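Long-range contacts in conserved hypothetical protein (Sulfolobus solfataricus, PDB 2FNA), which binds adenine nucleotide with magnesium and probably hydrolyses ATP as an archaeal AAA+ ATPase, with a winged-helix domain at its C-terminal end: residues Leu36-Thr41 against Leu206-Arg211; Lys90-Leu95 against Glu132-Asp137; Tyr163-Leu168 against Phe197-Ser202. All coordinates share one frame; numbering follows the deposited sequence.

Contact 1 of 3, residues Leu36-Thr41 against Leu206-Arg211. With ADP (adenosine-5'-diphosphate), chain D.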
# COMPACT_ATOMS: atom_id res chain seq x y z
N LEU A 36 0.68 -5.60 -5.12
CA LEU A 36 -0.24 -5.99 -4.06
C LEU A 36 0.48 -6.58 -2.84
O LEU A 36 1.64 -6.97 -2.89
CB LEU A 36 -1.26 -7.00 -4.60
CG LEU A 36 -1.95 -6.63 -5.93
CD1 LEU A 36 -2.81 -7.76 -6.45
CD2 LEU A 36 -2.80 -5.39 -5.76
N GLY A 37 -0.27 -6.66 -1.73
CA GLY A 37 0.27 -7.16 -0.48
C GLY A 37 -0.30 -6.40 0.69
O GLY A 37 -0.62 -5.23 0.56
N LEU A 38 -0.46 -7.07 1.83
CA LEU A 38 -0.89 -6.40 3.05
C LEU A 38 0.10 -5.33 3.42
O LEU A 38 1.27 -5.34 2.99
CB LEU A 38 -0.98 -7.40 4.20
CG LEU A 38 -2.03 -8.50 4.03
CD1 LEU A 38 -1.76 -9.71 5.01
CD2 LEU A 38 -3.42 -7.99 4.23
N ARG A 39 -0.34 -4.40 4.25
CA ARG A 39 0.58 -3.49 4.84
C ARG A 39 1.81 -4.19 5.36
O ARG A 39 1.75 -5.28 5.91
CB ARG A 39 -0.06 -2.70 5.96
CG ARG A 39 -0.81 -1.52 5.52
CD ARG A 39 -1.28 -0.72 6.70
NE ARG A 39 -2.65 -0.33 6.49
CZ ARG A 39 -3.04 0.60 5.63
NH1 ARG A 39 -2.15 1.29 4.91
NH2 ARG A 39 -4.34 0.85 5.50
N ARG A 40 2.94 -3.53 5.16
CA ARG A 40 4.24 -3.94 5.72
C ARG A 40 4.82 -5.18 5.11
O ARG A 40 5.67 -5.84 5.73
CB ARG A 40 4.15 -4.05 7.24
CG ARG A 40 4.07 -2.72 7.89
CD ARG A 40 3.73 -2.88 9.35
NE ARG A 40 2.33 -3.22 9.58
CZ ARG A 40 1.33 -2.35 9.54
NH1 ARG A 40 1.54 -1.07 9.27
NH2 ARG A 40 0.10 -2.76 9.82
N THR A 41 4.44 -5.47 3.86
CA THR A 41 4.97 -6.63 3.14
C THR A 41 6.12 -6.26 2.17
O THR A 41 6.72 -7.14 1.58
CB THR A 41 3.86 -7.44 2.41
OG1 THR A 41 3.06 -6.57 1.62
CG2 THR A 41 2.96 -8.19 3.42
N LEU A 206 3.13 -9.32 -2.74
CA LEU A 206 4.03 -9.67 -1.65
C LEU A 206 3.28 -10.31 -0.49
O LEU A 206 2.41 -9.68 0.13
CB LEU A 206 4.77 -8.46 -1.18
CG LEU A 206 5.67 -7.79 -2.23
CD1 LEU A 206 6.21 -6.53 -1.70
CD2 LEU A 206 6.78 -8.72 -2.59
N LYS A 207 3.59 -11.57 -0.24
CA LYS A 207 2.91 -12.30 0.83
C LYS A 207 3.78 -12.18 2.06
O LYS A 207 4.97 -11.91 1.95
CB LYS A 207 2.64 -13.77 0.39
CG LYS A 207 1.46 -13.85 -0.62
CD LYS A 207 1.14 -15.24 -1.03
CE LYS A 207 0.11 -15.26 -2.18
NZ LYS A 207 -1.19 -14.55 -1.82
N PRO A 208 3.19 -12.33 3.25
CA PRO A 208 3.97 -12.50 4.45
C PRO A 208 5.00 -13.58 4.26
O PRO A 208 4.77 -14.54 3.49
CB PRO A 208 2.93 -13.01 5.46
CG PRO A 208 1.67 -12.41 5.01
CD PRO A 208 1.75 -12.42 3.51
N PHE A 209 6.11 -13.49 4.98
CA PHE A 209 7.03 -14.61 5.03
C PHE A 209 6.39 -15.88 5.62
O PHE A 209 5.65 -15.82 6.61
CB PHE A 209 8.27 -14.25 5.85
CG PHE A 209 9.11 -13.12 5.27
CD1 PHE A 209 9.31 -13.00 3.92
CD2 PHE A 209 9.76 -12.24 6.11
CE1 PHE A 209 10.10 -11.96 3.41
CE2 PHE A 209 10.57 -11.21 5.60
CZ PHE A 209 10.75 -11.09 4.25
N SER A 210 6.69 -17.02 4.98
CA SER A 210 6.46 -18.30 5.61
C SER A 210 7.43 -18.45 6.79
O SER A 210 8.31 -17.60 7.03
CB SER A 210 6.75 -19.41 4.60
OG SER A 210 8.15 -19.46 4.39
N ARG A 211 7.28 -19.55 7.53
CA ARG A 211 8.13 -19.83 8.69
C ARG A 211 9.58 -19.84 8.30
O ARG A 211 10.44 -19.27 8.99
CB ARG A 211 7.77 -21.17 9.32
CG ARG A 211 8.54 -21.49 10.55
CD ARG A 211 8.16 -22.87 11.09
NE ARG A 211 9.29 -23.58 11.69
CZ ARG A 211 10.32 -24.11 11.01
NH1 ARG A 211 10.38 -24.02 9.69
NH2 ARG A 211 11.29 -24.73 11.66
PB ADP D . 4.53 -1.74 2.47
O1B ADP D . 4.11 -3.02 1.82
O2B ADP D . 3.67 -1.42 3.69
O3B ADP D . 4.79 -0.58 1.57
PA ADP D . 7.36 -1.31 3.22
O1A ADP D . 8.16 -1.29 1.96
O2A ADP D . 7.06 0.04 3.72
O3A ADP D . 5.98 -2.18 3.17
O5' ADP D . 8.14 -2.26 4.23
C5' ADP D . 7.78 -2.38 5.62
C4' ADP D . 9.04 -2.52 6.47
O4' ADP D . 9.61 -3.81 6.34
C3' ADP D . 10.14 -1.57 6.12
O3' ADP D . 10.92 -1.36 7.32
C2' ADP D . 11.00 -2.35 5.14
O2' ADP D . 12.36 -1.92 5.14
C1' ADP D . 10.88 -3.73 5.72
N9 ADP D . 10.93 -4.82 4.76
C8 ADP D . 9.85 -5.39 4.16
N7 ADP D . 10.24 -6.41 3.39
C5 ADP D . 11.59 -6.49 3.48
C6 ADP D . 12.65 -7.36 2.93
N6 ADP D . 12.35 -8.35 2.07
N1 ADP D . 13.94 -7.13 3.31
C2 ADP D . 14.27 -6.15 4.17
N3 ADP D . 13.35 -5.33 4.72
C4 ADP D . 12.03 -5.47 4.41
O HOH W 1 0.39 -10.02 1.60
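Leu206 meets Thr41 where the start of the P-loop runs beside the end of the edge strand of the ATPase core. The backbones are joined by Leu206 N, which donates to Leu36 O at 2.8 Å, nearly straight at the hydrogen (168°). Next to it a water accepts from Leu38 N and donates to Leu206 O, bridging the two backbones. The side chain of Leu206 leads into the P-loop. Its CB lies 3.6 Å from Thr41 O and also faces Thr41 OG1; CG is 4.0 Å from Thr41 O, with Leu36 O a little farther off; and CD1 ends against Thr41 O, 3.4 Å away. Thr41 answers with its own branches: CB and CG2 face Leu206 O, and CG2 continues to the Pro208 ring. With chi1 at 51°, Thr41 OG1 is held between its own backbone N and carbonyl carbon and donates to Leu38 O at 2.6 Å, in the carbonyl plane, which ties off the type II turn Leu38-Thr41. That turn presents two amides to the nucleotide: Arg40 N binds ADP O2B at 2.7 Å, while Thr41 N makes a weak bond to ADP O1B. At the other end of the ligand, the edge of the Phe209 ring approaches ADP N6, with CZ 3.8 Å away. Lys43 N and Ser44 N also bind ADP, consistent with a Walker A motif. The contact thus lies where strand 32-37 and its outer neighbour 202-206 leave the parallel sheet, the first turning into helix 43-54 and the second heading for helix 211-225, while helix 243-256 packs against Arg40 and Phe209.

Contact 2 of 3, residues Lys90-Leu95 against Glu132-Asp137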
# COMPACT_ATOMS: atom_id res chain seq x y z
N LYS A 90 13.94 18.81 -13.44
CA LYS A 90 15.37 18.71 -13.22
C LYS A 90 15.98 17.55 -13.99
O LYS A 90 17.08 17.69 -14.51
CB LYS A 90 15.68 18.57 -11.73
CG LYS A 90 15.35 19.80 -10.92
CD LYS A 90 15.69 19.63 -9.46
CE LYS A 90 15.73 20.97 -8.73
NZ LYS A 90 15.96 20.81 -7.26
N ARG A 91 15.29 16.40 -14.07
CA ARG A 91 15.76 15.28 -14.90
C ARG A 91 15.42 15.45 -16.38
O ARG A 91 16.16 14.96 -17.24
CB ARG A 91 15.23 13.92 -14.42
CG ARG A 91 15.51 12.78 -15.43
CD ARG A 91 16.04 11.50 -14.79
NE ARG A 91 16.50 10.55 -15.81
CZ ARG A 91 16.85 9.29 -15.56
NH1 ARG A 91 16.81 8.81 -14.31
NH2 ARG A 91 17.25 8.50 -16.55
N LEU A 92 14.30 16.10 -16.69
CA LEU A 92 13.87 16.25 -18.08
C LEU A 92 13.86 17.71 -18.53
O LEU A 92 12.81 18.33 -18.62
CB LEU A 92 12.48 15.61 -18.31
CG LEU A 92 12.34 14.08 -18.27
CD1 LEU A 92 10.88 13.69 -18.53
CD2 LEU A 92 13.24 13.34 -19.25
N PRO A 93 15.06 18.27 -18.83
CA PRO A 93 15.20 19.64 -19.34
C PRO A 93 14.10 20.15 -20.30
O PRO A 93 13.70 21.31 -20.18
CB PRO A 93 16.55 19.58 -20.07
CG PRO A 93 17.35 18.66 -19.22
CD PRO A 93 16.38 17.64 -18.67
N SER A 94 13.63 19.32 -21.24
CA SER A 94 12.64 19.75 -22.24
C SER A 94 11.20 19.68 -21.74
O SER A 94 10.26 19.94 -22.51
CB SER A 94 12.77 18.93 -23.53
OG SER A 94 12.48 17.56 -23.31
N LEU A 95 11.01 19.30 -20.48
CA LEU A 95 9.66 19.20 -19.92
C LEU A 95 9.10 20.58 -19.63
O LEU A 95 7.96 20.87 -19.97
CB LEU A 95 9.67 18.37 -18.65
CG LEU A 95 8.33 18.10 -17.96
CD1 LEU A 95 7.30 17.61 -18.95
CD2 LEU A 95 8.53 17.09 -16.89
N GLU A 132 5.72 12.25 -21.82
CA GLU A 132 6.11 11.38 -22.93
C GLU A 132 6.79 12.17 -24.04
O GLU A 132 7.78 11.69 -24.59
CB GLU A 132 4.90 10.57 -23.46
CG GLU A 132 5.09 10.02 -24.87
CD GLU A 132 4.28 8.79 -25.19
OE1 GLU A 132 4.01 8.00 -24.26
OE2 GLU A 132 3.95 8.59 -26.39
N GLN A 133 6.30 13.37 -24.36
CA GLN A 133 6.99 14.24 -25.33
C GLN A 133 8.41 14.63 -24.91
O GLN A 133 9.30 14.75 -25.76
CB GLN A 133 6.20 15.53 -25.60
CG GLN A 133 5.53 15.59 -26.97
CD GLN A 133 4.19 14.86 -27.04
OE1 GLN A 133 3.20 15.41 -27.56
NE2 GLN A 133 4.14 13.63 -26.53
N ALA A 134 8.60 14.82 -23.61
CA ALA A 134 9.86 15.30 -23.04
C ALA A 134 10.92 14.20 -22.81
O ALA A 134 12.06 14.50 -22.43
CB ALA A 134 9.56 16.04 -21.73
N SER A 135 10.56 12.94 -23.04
CA SER A 135 11.39 11.80 -22.64
C SER A 135 11.59 10.85 -23.82
O SER A 135 10.62 10.51 -24.50
CB SER A 135 10.72 11.07 -21.46
OG SER A 135 11.65 10.27 -20.74
N LYS A 136 12.83 10.43 -24.05
CA LYS A 136 13.13 9.38 -25.03
C LYS A 136 12.86 8.02 -24.40
O LYS A 136 12.57 7.05 -25.10
CB LYS A 136 14.61 9.47 -25.47
N ASP A 137 12.92 7.97 -23.08
CA ASP A 137 12.79 6.73 -22.31
C ASP A 137 11.40 6.63 -21.67
O ASP A 137 10.65 7.60 -21.66
CB ASP A 137 13.87 6.72 -21.23
CG ASP A 137 15.28 6.95 -21.80
OD1 ASP A 137 15.71 6.11 -22.62
OD2 ASP A 137 15.94 7.95 -21.44
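Leu95 and Ala134 bring the two backbones to a CA-CA separation of 5.0 Å, each at a point where the chain is turning at a helix end. In this corner of the P-loop ATPase domain, helix 74-91 gives way to a tight bend, closed by Leu95 N on Leu92 O at 2.8 Å, before helix 95-98 starts; opposite it, helix 124-133 runs out into the link to strand 139-144. Ala134 makes most of the contact from the second segment. Its CB points at the bend and comes within 3.6 Å of Leu95 CA, with Leu95 CB and CD1 and Ser94 OG also around it. Leu92 reaches across to the peptide joining Ala134 and Ser135: its CG sits beside the backbone N (chi1 -70°), which sends both methyls across, CD1 to Ser135 CB at 3.9 Å and CD2 to the carbonyl of Ala134. The packing is therefore a small methyl set among aliphatic carbons, flanked by serines. Behind it, Leu95 also rests on Leu88 and Val89 of helix 74-91 and on Phe131 of helix 124-133. Ser94 OG lies 3.2 Å from Ala134 O, but the angle there is too poor for a hydrogen bond.

Contact 3 of 3, residues Tyr163-Leu168 against Phe197-Ser202. With EDO (1,2-ethanediol), chain F.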
# COMPACT_ATOMS: atom_id res chain seq x y z
N TYR A 163 -6.55 6.30 -21.56
CA TYR A 163 -5.93 6.97 -22.69
C TYR A 163 -4.41 6.67 -22.78
O TYR A 163 -3.88 6.36 -23.85
CB TYR A 163 -6.20 8.49 -22.66
CG TYR A 163 -5.47 9.21 -23.76
CD1 TYR A 163 -5.94 9.14 -25.06
CD2 TYR A 163 -4.26 9.87 -23.53
CE1 TYR A 163 -5.27 9.75 -26.10
CE2 TYR A 163 -3.57 10.49 -24.57
CZ TYR A 163 -4.09 10.42 -25.86
OH TYR A 163 -3.45 11.00 -26.93
N ALA A 164 -3.73 6.78 -21.65
CA ALA A 164 -2.33 6.45 -21.54
C ALA A 164 -2.08 4.98 -21.84
O ALA A 164 -1.20 4.64 -22.65
CB ALA A 164 -1.83 6.79 -20.12
N TYR A 165 -2.84 4.12 -21.18
CA TYR A 165 -2.76 2.68 -21.39
C TYR A 165 -2.83 2.34 -22.88
O TYR A 165 -1.97 1.63 -23.40
CB TYR A 165 -3.88 1.94 -20.60
CG TYR A 165 -3.71 0.43 -20.56
CD1 TYR A 165 -3.90 -0.34 -21.71
CD2 TYR A 165 -3.38 -0.22 -19.40
CE1 TYR A 165 -3.75 -1.70 -21.68
CE2 TYR A 165 -3.21 -1.58 -19.36
CZ TYR A 165 -3.39 -2.32 -20.52
OH TYR A 165 -3.24 -3.66 -20.48
N ASP A 166 -3.86 2.85 -23.56
CA ASP A 166 -4.04 2.54 -24.98
C ASP A 166 -3.08 3.31 -25.93
O ASP A 166 -2.70 2.77 -26.97
CB ASP A 166 -5.50 2.76 -25.43
CG ASP A 166 -6.49 1.85 -24.69
OD1 ASP A 166 -6.08 0.82 -24.09
OD2 ASP A 166 -7.70 2.18 -24.70
N ASN A 167 -2.67 4.53 -25.55
CA ASN A 167 -1.98 5.44 -26.50
C ASN A 167 -0.59 6.01 -26.13
O ASN A 167 0.14 6.45 -27.01
CB ASN A 167 -2.90 6.62 -26.81
CG ASN A 167 -4.26 6.16 -27.27
OD1 ASN A 167 -4.40 5.67 -28.39
ND2 ASN A 167 -5.25 6.25 -26.39
N LEU A 168 -0.26 6.05 -24.84
CA LEU A 168 1.01 6.62 -24.37
C LEU A 168 1.93 5.46 -24.03
O LEU A 168 1.86 4.87 -22.95
CB LEU A 168 0.80 7.60 -23.19
CG LEU A 168 -0.15 8.79 -23.45
CD1 LEU A 168 -0.27 9.67 -22.23
CD2 LEU A 168 0.31 9.63 -24.63
N PHE A 197 -11.77 -1.38 -18.15
CA PHE A 197 -12.34 -2.71 -18.22
C PHE A 197 -11.66 -3.57 -19.29
O PHE A 197 -11.49 -3.12 -20.41
CB PHE A 197 -13.83 -2.67 -18.48
CG PHE A 197 -14.47 -4.03 -18.42
CD1 PHE A 197 -14.75 -4.63 -17.20
CD2 PHE A 197 -14.73 -4.75 -19.58
CE1 PHE A 197 -15.31 -5.90 -17.13
CE2 PHE A 197 -15.31 -6.02 -19.52
CZ PHE A 197 -15.59 -6.59 -18.28
N GLY A 198 -11.30 -4.81 -18.94
CA GLY A 198 -10.83 -5.77 -19.93
C GLY A 198 -9.36 -5.66 -20.28
O GLY A 198 -8.85 -6.43 -21.09
N ARG A 199 -8.66 -4.72 -19.63
CA ARG A 199 -7.25 -4.48 -19.87
C ARG A 199 -6.42 -5.19 -18.82
O ARG A 199 -6.74 -5.12 -17.66
CB ARG A 199 -6.98 -2.98 -19.86
CG ARG A 199 -7.66 -2.32 -21.03
CD ARG A 199 -7.74 -0.82 -20.91
NE ARG A 199 -8.20 -0.26 -22.18
CZ ARG A 199 -9.47 -0.29 -22.62
NH1 ARG A 199 -10.47 -0.85 -21.91
NH2 ARG A 199 -9.75 0.25 -23.79
N ALA A 200 -5.36 -5.88 -19.22
CA ALA A 200 -4.62 -6.67 -18.25
C ALA A 200 -3.58 -5.81 -17.53
O ALA A 200 -2.98 -4.91 -18.11
CB ALA A 200 -3.98 -7.90 -18.91
N PHE A 201 -3.44 -6.07 -16.22
CA PHE A 201 -2.41 -5.46 -15.41
C PHE A 201 -1.35 -6.49 -15.08
O PHE A 201 -1.69 -7.62 -14.74
CB PHE A 201 -3.01 -4.94 -14.10
CG PHE A 201 -4.21 -4.04 -14.28
CD1 PHE A 201 -4.32 -3.21 -15.38
CD2 PHE A 201 -5.22 -4.02 -13.32
CE1 PHE A 201 -5.43 -2.39 -15.54
CE2 PHE A 201 -6.32 -3.18 -13.47
CZ PHE A 201 -6.42 -2.37 -14.59
N SER A 202 -0.08 -6.11 -15.21
CA SER A 202 1.02 -6.92 -14.72
C SER A 202 1.00 -6.79 -13.19
O SER A 202 1.11 -5.67 -12.64
CB SER A 202 2.36 -6.43 -15.25
OG SER A 202 3.43 -7.24 -14.78
C1 EDO F . -6.73 -9.21 -13.70
O1 EDO F . -6.37 -9.40 -12.30
C2 EDO F . -6.17 -7.94 -14.34
O2 EDO F . -5.23 -8.31 -15.36
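The Tyr165 ring receives Arg199 CB over one face, offset toward the rim, in a CH-pi contact 4.0 Å from the ring centroid, while Ala200 O lies at its edge, in plane. Phe201 meets the same ring with CD1 4.4 Å from Tyr165 CE2, and has Arg199 O over one of its own faces. The Arg199 guanidinium stands almost upright to the tyrosine ring, their planes 80° apart, and its edge is turned to Asp166. There the grip is side-on: Arg199 NE donates to Asp166 OD1 at 3.1 Å and Arg199 NH2 to Asp166 OD2 at 3.0 Å, both on syn lone pairs, a two-bond salt bridge that should fix the rotation of each group. The extended run of Arg199 from CG to NE carries it along the ring to reach this carboxylate. Tyr165, whose CG is anti to the backbone N (chi1 -169°), points out from its helix so that OH donates to a lone pair of Ala200 O at 2.7 Å. Tyr165 also touches Pro31 and Ile32. This surface contact, part polar and part aromatic, belongs to the alpha/beta fold of a P-loop ATPase and fastens helix 158-167 to the loop that enters edge strand 202-206.

How the contacts relate
From the N terminus, the chain first passes Leu36-Thr41, at the end of strand 32-37, and closes contact 1 only 165 residues later, after strand 202-206; that long excursion contains both other contacts. Contact 2 comes first, joining the ends of helices 74-91 and 124-133. It is complete before contact 3 opens, so the two follow in series and none of the three cross. Contact 3 ties helix 158-167 to the approach to strand 202-206, whose far end leads into contact 1. Contacts 2 and 3 touch through Glu132 and Leu168, whereas contacts 1 and 2 remain about 23 Å apart at their nearest atoms.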